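Local coordinates for FAD-binding PCMH-type domain-containing protein (Gibberella zeae, PDB 6YJO) that probably oxidises oligosaccharides as an oxygen-dependent flavoenzyme, holding its FAD through two covalent links to the protein, at residues T348-K353 and D443-T448; E257-M262 and N358-F363. All blocks are in the same frame, centred on the assembly; numbering follows the deposited sequence.

Interaction 1 of 2, residues T348-K353 and D443-T448; sequences TSLMTK and DSVTKT
Leu350 and Thr352 of an edge strand pack against Val445 and Thr446 of helix 431-446, a small, buried, wholly apolar strand-to-helix contact in the part that, as in relatives of the berberine bridge enzyme, probably covers the substrate side of the flavin. Strand 346-352 is an outermost strand of the seven-stranded antiparallel sheet, and helix 431-446 packs against it. The alternation of the strand decides who takes part: Leu350 and Thr352 both point toward the helix, while Ser349 hydrogen-bonds through OG to the backbone N of Tyr457, a residue that binds FAD.

Leu350 does most of the work by splitting its two methyls between neighbouring helix residues. The Leu350 and Val445 side chains lie alongside each other, heading opposite ways, with Leu350 CD1 3.7 Å from Val445 CG1, and Leu350 CD2 lies 3.7 Å from Thr446 CG2. Val445 sets CG1 anti to its own backbone N (chi1 167°), which carries that branch out to the strand and leaves it shared, since Thr352 CG2 also reaches Val445 CG1, at 4.0 Å, the two side chains crossing nearly at a right angle.

The two threonines meet the interface through methyls and keep their hydroxyls for other partners. Thr352 OG1 pairs with the indole NE1 of Trp419 on the adjacent strand 417-423. Trp454 touches Leu350 and Thr446, and Phe363 touches Val445. Thr446 turns OG1 back over its own helix backbone (chi1 58°), 3.5 Å from Asp443 O in a weak hydrogen bond, with CG2 left to meet Leu350.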
loop_
_atom_site.group_PDB
_atom_site.type_symbol
_atom_site.label_atom_id
_atom_site.label_comp_id
_atom_site.label_asym_id
_atom_site.label_seq_id
_atom_site.Cartn_x
_atom_site.Cartn_y
_atom_site.Cartn_z
ATOM N N THR A 348 -11.676 -2.045 1.859
ATOM C CA THR A 348 -11.707 -0.620 2.155
ATOM C C THR A 348 -10.884 -0.391 3.415
ATOM O O THR A 348 -10.455 -1.339 4.077
ATOM C CB THR A 348 -13.142 -0.107 2.319
ATOM O OG1 THR A 348 -13.127 1.311 2.534
ATOM C CG2 THR A 348 -13.842 -0.796 3.490
ATOM N N SER A 349 -10.664 0.880 3.742
ATOM C CA SER A 349 -9.742 1.250 4.806
ATOM C C SER A 349 -10.298 2.419 5.606
ATOM O O SER A 349 -11.314 3.026 5.254
ATOM C CB SER A 349 -8.363 1.625 4.245
ATOM O OG SER A 349 -8.473 2.699 3.327
ATOM N N LEU A 350 -9.608 2.722 6.704
ATOM C CA LEU A 350 -9.828 3.941 7.466
ATOM C C LEU A 350 -8.498 4.373 8.065
ATOM O O LEU A 350 -7.641 3.539 8.373
ATOM C CB LEU A 350 -10.867 3.760 8.580
ATOM C CG LEU A 350 -12.338 3.721 8.170
ATOM C CD1 LEU A 350 -13.202 3.428 9.391
ATOM C CD2 LEU A 350 -12.756 5.035 7.521
ATOM N N MET A 351 -8.329 5.683 8.214
ATOM C CA MET A 351 -7.155 6.287 8.845
ATOM C C MET A 351 -7.675 7.196 9.957
ATOM O O MET A 351 -7.727 8.419 9.813
ATOM C CB MET A 351 -6.302 7.056 7.814
ATOM C CG MET A 351 -5.688 6.176 6.736
ATOM S SD MET A 351 -3.882 6.191 6.749
ATOM C CE MET A 351 -3.549 5.519 8.374
ATOM N N THR A 352 -8.060 6.586 11.074
ATOM C CA THR A 352 -8.743 7.287 12.152
ATOM C C THR A 352 -7.761 7.810 13.192
ATOM O O THR A 352 -6.615 7.368 13.293
ATOM C CB THR A 352 -9.755 6.375 12.858
ATOM O OG1 THR A 352 -9.063 5.319 13.535
ATOM C CG2 THR A 352 -10.736 5.782 11.871
ATOM N N LYS A 353 -8.241 8.776 13.968
ATOM C CA LYS A 353 -7.682 9.088 15.270
ATOM C C LYS A 353 -8.286 8.157 16.319
ATOM O O LYS A 353 -9.150 7.327 16.028
ATOM C CB LYS A 353 -7.954 10.550 15.621
ATOM C CG LYS A 353 -7.311 11.541 14.666
ATOM C CD LYS A 353 -7.822 12.957 14.895
ATOM C CE LYS A 353 -7.044 13.973 14.073
ATOM N NZ LYS A 353 -5.694 14.253 14.636
ATOM N N ASP A 443 -18.739 2.653 8.176
ATOM C CA ASP A 443 -19.556 3.779 8.623
ATOM C C ASP A 443 -19.796 3.735 10.127
ATOM O O ASP A 443 -19.826 4.782 10.784
ATOM C CB ASP A 443 -20.887 3.791 7.877
ATOM C CG ASP A 443 -20.718 4.048 6.396
ATOM O OD1 ASP A 443 -19.695 4.654 6.013
ATOM O OD2 ASP A 443 -21.604 3.644 5.615
ATOM N N SER A 444 -19.987 2.538 10.688
ATOM C CA SER A 444 -20.199 2.409 12.127
ATOM C C SER A 444 -19.091 3.088 12.923
ATOM O O SER A 444 -19.307 3.493 14.069
ATOM C CB SER A 444 -20.286 0.931 12.511
ATOM O OG SER A 444 -19.009 0.319 12.467
ATOM N N VAL A 445 -17.901 3.215 12.333
ATOM C CA VAL A 445 -16.779 3.860 13.004
ATOM C C VAL A 445 -16.869 5.377 12.881
ATOM O O VAL A 445 -16.639 6.103 13.854
ATOM C CB VAL A 445 -15.452 3.330 12.427
ATOM C CG1 VAL A 445 -14.294 4.210 12.864
ATOM C CG2 VAL A 445 -15.227 1.881 12.836
ATOM N N THR A 446 -17.217 5.876 11.694
ATOM C CA THR A 446 -17.030 7.284 11.366
ATOM C C THR A 446 -18.262 8.144 11.617
ATOM O O THR A 446 -18.145 9.375 11.607
ATOM C CB THR A 446 -16.623 7.418 9.896
ATOM O OG1 THR A 446 -17.626 6.817 9.064
ATOM C CG2 THR A 446 -15.285 6.736 9.650
ATOM N N LYS A 447 -19.431 7.534 11.832
ATOM C CA LYS A 447 -20.676 8.290 11.968
ATOM C C LYS A 447 -20.543 9.488 12.905
ATOM O O LYS A 447 -20.900 10.613 12.541
ATOM C CB LYS A 447 -21.794 7.360 12.454
ATOM C CG LYS A 447 -22.535 6.654 11.324
ATOM C CD LYS A 447 -23.622 5.711 11.834
ATOM C CE LYS A 447 -24.761 6.459 12.509
ATOM N NZ LYS A 447 -25.999 5.635 12.607
ATOM N N THR A 448 -20.033 9.266 14.117
ATOM C CA THR A 448 -19.936 10.323 15.118
ATOM C C THR A 448 -18.689 11.188 14.960
ATOM O O THR A 448 -18.571 12.212 15.642
ATOM C CB THR A 448 -19.959 9.701 16.519
ATOM O OG1 THR A 448 -21.169 8.952 16.683
ATOM C CG2 THR A 448 -19.880 10.774 17.603
#

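Interaction 2 of 2, residues E257-M262 and N358-F363; sequences EGLLAM and NQVKSF
Leu259, Leu260, Val360 and Phe363 make the whole of this contact, and all of it is apolar: no hydrogen bond passes between 257-262 and 358-363. Val360 is the central piece. Its side chain points at the opposing helix and divides its branches between two consecutive leucines, CG1 lying 3.8 Å from Leu259 CB and CG2 lying 3.8 Å from Leu260 CD2. With CG1 anti to the backbone N (chi1 -175°), the valine spreads both methyls toward the partner helix. Leu260 starts out along the flank of its helix and bends in at the tip to reach the valine.

The aromatic part comes one turn further on. Leu259 CD1 meets the Phe363 ring at its edge, in the ring plane, 4.0 Å from Phe363 CE2 and equally close to Phe363 CD2; the leucine and phenylalanine side chains cross at about a right angle. Trp419 makes a separate edge-to-face contact with the Phe363 ring.

Both helices belong to the layer on the seven-stranded antiparallel sheet, an alpha/beta arrangement as in the substrate domain of berberine-bridge-type oxidases. Ile384 and Ile382 of strand 380-386 receive Leu259 and Phe363 respectively. The two helix segments run at 134° to each other in their N-to-C directions, and their axes come within 9.8 Å. The backbones are nearest at Leu259 and Val360.

A salt bridge accompanies the apolar contact: Glu257 OE1 with NH2 of Arg357, the residue just before Asn358, joining the same two helices.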
loop_
_atom_site.group_PDB
_atom_site.type_symbol
_atom_site.label_atom_id
_atom_site.label_comp_id
_atom_site.label_asym_id
_atom_site.label_seq_id
_atom_site.Cartn_x
_atom_site.Cartn_y
_atom_site.Cartn_z
ATOM N N GLU A 257 -13.935 -2.765 25.394
ATOM C CA GLU A 257 -12.841 -2.545 26.334
ATOM C C GLU A 257 -11.497 -2.837 25.680
ATOM O O GLU A 257 -10.580 -2.010 25.723
ATOM C CB GLU A 257 -13.034 -3.417 27.576
ATOM C CG GLU A 257 -13.358 -2.644 28.844
ATOM C CD GLU A 257 -14.576 -1.751 28.693
ATOM O OE1 GLU A 257 -14.418 -0.514 28.777
ATOM O OE2 GLU A 257 -15.686 -2.284 28.484
ATOM N N GLY A 258 -11.367 -4.012 25.061
ATOM C CA GLY A 258 -10.084 -4.403 24.500
ATOM C C GLY A 258 -9.568 -3.423 23.464
ATOM O O GLY A 258 -8.371 -3.128 23.417
ATOM N N LEU A 259 -10.461 -2.910 22.614
ATOM C CA LEU A 259 -10.038 -1.958 21.591
ATOM C C LEU A 259 -9.686 -0.611 22.210
ATOM O O LEU A 259 -8.747 0.057 21.763
ATOM C CB LEU A 259 -11.131 -1.807 20.534
ATOM C CG LEU A 259 -11.282 -3.034 19.629
ATOM C CD1 LEU A 259 -12.611 -3.027 18.894
ATOM C CD2 LEU A 259 -10.121 -3.115 18.639
ATOM N N LEU A 260 -10.424 -0.194 23.242
ATOM C CA LEU A 260 -10.072 1.032 23.951
ATOM C C LEU A 260 -8.727 0.887 24.651
ATOM O O LEU A 260 -7.948 1.843 24.709
ATOM C CB LEU A 260 -11.169 1.395 24.953
ATOM C CG LEU A 260 -12.424 2.006 24.329
ATOM C CD1 LEU A 260 -13.613 1.920 25.278
ATOM C CD2 LEU A 260 -12.170 3.461 23.921
ATOM N N ALA A 261 -8.429 -0.306 25.171
ATOM C CA ALA A 261 -7.138 -0.526 25.813
ATOM C C ALA A 261 -6.000 -0.496 24.801
ATOM O O ALA A 261 -4.879 -0.103 25.144
ATOM C CB ALA A 261 -7.146 -1.856 26.564
ATOM N N MET A 262 -6.270 -0.886 23.554
ATOM C CA MET A 262 -5.228 -0.889 22.534
ATOM C C MET A 262 -4.903 0.523 22.066
ATOM O O MET A 262 -3.744 0.823 21.764
ATOM C CB MET A 262 -5.654 -1.744 21.344
ATOM C CG MET A 262 -5.210 -3.189 21.438
ATOM S SD MET A 262 -5.655 -4.129 19.963
ATOM C CE MET A 262 -4.712 -3.267 18.711
ATOM N N ASN A 358 -17.982 5.802 22.721
ATOM C CA ASN A 358 -19.226 5.526 22.013
ATOM C C ASN A 358 -18.992 5.132 20.561
ATOM O O ASN A 358 -19.815 4.407 19.990
ATOM C CB ASN A 358 -20.146 6.745 22.086
ATOM C CG ASN A 358 -20.380 7.213 23.514
ATOM O OD1 ASN A 358 -20.004 8.325 23.882
ATOM N ND2 ASN A 358 -20.998 6.356 24.326
ATOM N N GLN A 359 -17.890 5.584 19.959
ATOM C CA GLN A 359 -17.552 5.153 18.607
ATOM C C GLN A 359 -17.120 3.693 18.593
ATOM O O GLN A 359 -17.520 2.932 17.704
ATOM C CB GLN A 359 -16.458 6.055 18.035
ATOM C CG GLN A 359 -17.001 7.329 17.423
ATOM C CD GLN A 359 -16.017 8.482 17.495
ATOM O OE1 GLN A 359 -14.824 8.282 17.689
ATOM N NE2 GLN A 359 -16.529 9.708 17.362
ATOM N N VAL A 360 -16.313 3.278 19.575
ATOM C CA VAL A 360 -15.911 1.878 19.662
ATOM C C VAL A 360 -17.116 0.994 19.955
ATOM O O VAL A 360 -17.155 -0.167 19.532
ATOM C CB VAL A 360 -14.809 1.696 20.728
ATOM C CG1 VAL A 360 -14.301 0.259 20.736
ATOM C CG2 VAL A 360 -13.657 2.657 20.477
ATOM N N LYS A 361 -18.119 1.520 20.667
ATOM C CA LYS A 361 -19.311 0.731 20.965
ATOM C C LYS A 361 -20.173 0.545 19.720
ATOM O O LYS A 361 -20.765 -0.523 19.527
ATOM C CB LYS A 361 -20.110 1.388 22.097
ATOM C CG LYS A 361 -19.447 1.257 23.466
ATOM C CD LYS A 361 -20.006 2.239 24.496
ATOM C CE LYS A 361 -21.397 1.851 24.992
ATOM N NZ LYS A 361 -21.870 2.751 26.088
ATOM N N SER A 362 -20.242 1.563 18.854
ATOM C CA SER A 362 -21.012 1.439 17.619
ATOM C C SER A 362 -20.375 0.427 16.674
ATOM O O SER A 362 -21.084 -0.342 16.015
ATOM C CB SER A 362 -21.137 2.803 16.938
ATOM O OG SER A 362 -21.782 2.686 15.680
ATOM N N PHE A 363 -19.042 0.416 16.593
ATOM C CA PHE A 363 -18.361 -0.557 15.746
ATOM C C PHE A 363 -18.604 -1.977 16.241
ATOM O O PHE A 363 -18.909 -2.875 15.452
ATOM C CB PHE A 363 -16.862 -0.251 15.702
ATOM C CG PHE A 363 -16.030 -1.352 15.098
ATOM C CD1 PHE A 363 -16.230 -1.750 13.787
ATOM C CD2 PHE A 363 -15.042 -1.981 15.839
ATOM C CE1 PHE A 363 -15.467 -2.760 13.229
ATOM C CE2 PHE A 363 -14.274 -2.991 15.287
ATOM C CZ PHE A 363 -14.488 -3.382 13.978
#

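In the fold
Interactions 1 and 2 have centres about 12 Å apart and share one layer of helices over the seven-stranded antiparallel sheet. Along the chain their segments alternate: 257-262, 348-353, 358-363, then 443-448. Strand 346-352 leads almost directly into helix 357-371, and this helix meets helix 252-268 in interaction 2 and residues 443-448 through Ser362 and Phe363. Ser362 OG probably hydrogen-bonds to Ser444 O. Interaction 1 is nearer the cofactor, Leu350 lying about 13 Å from FAD by its side chain, whereas interaction 2 is plain helix packing away from the annotated FAD sites. Helix 357-371 thus connects that helix pair to the strand-and-helix contact on the side nearer FAD.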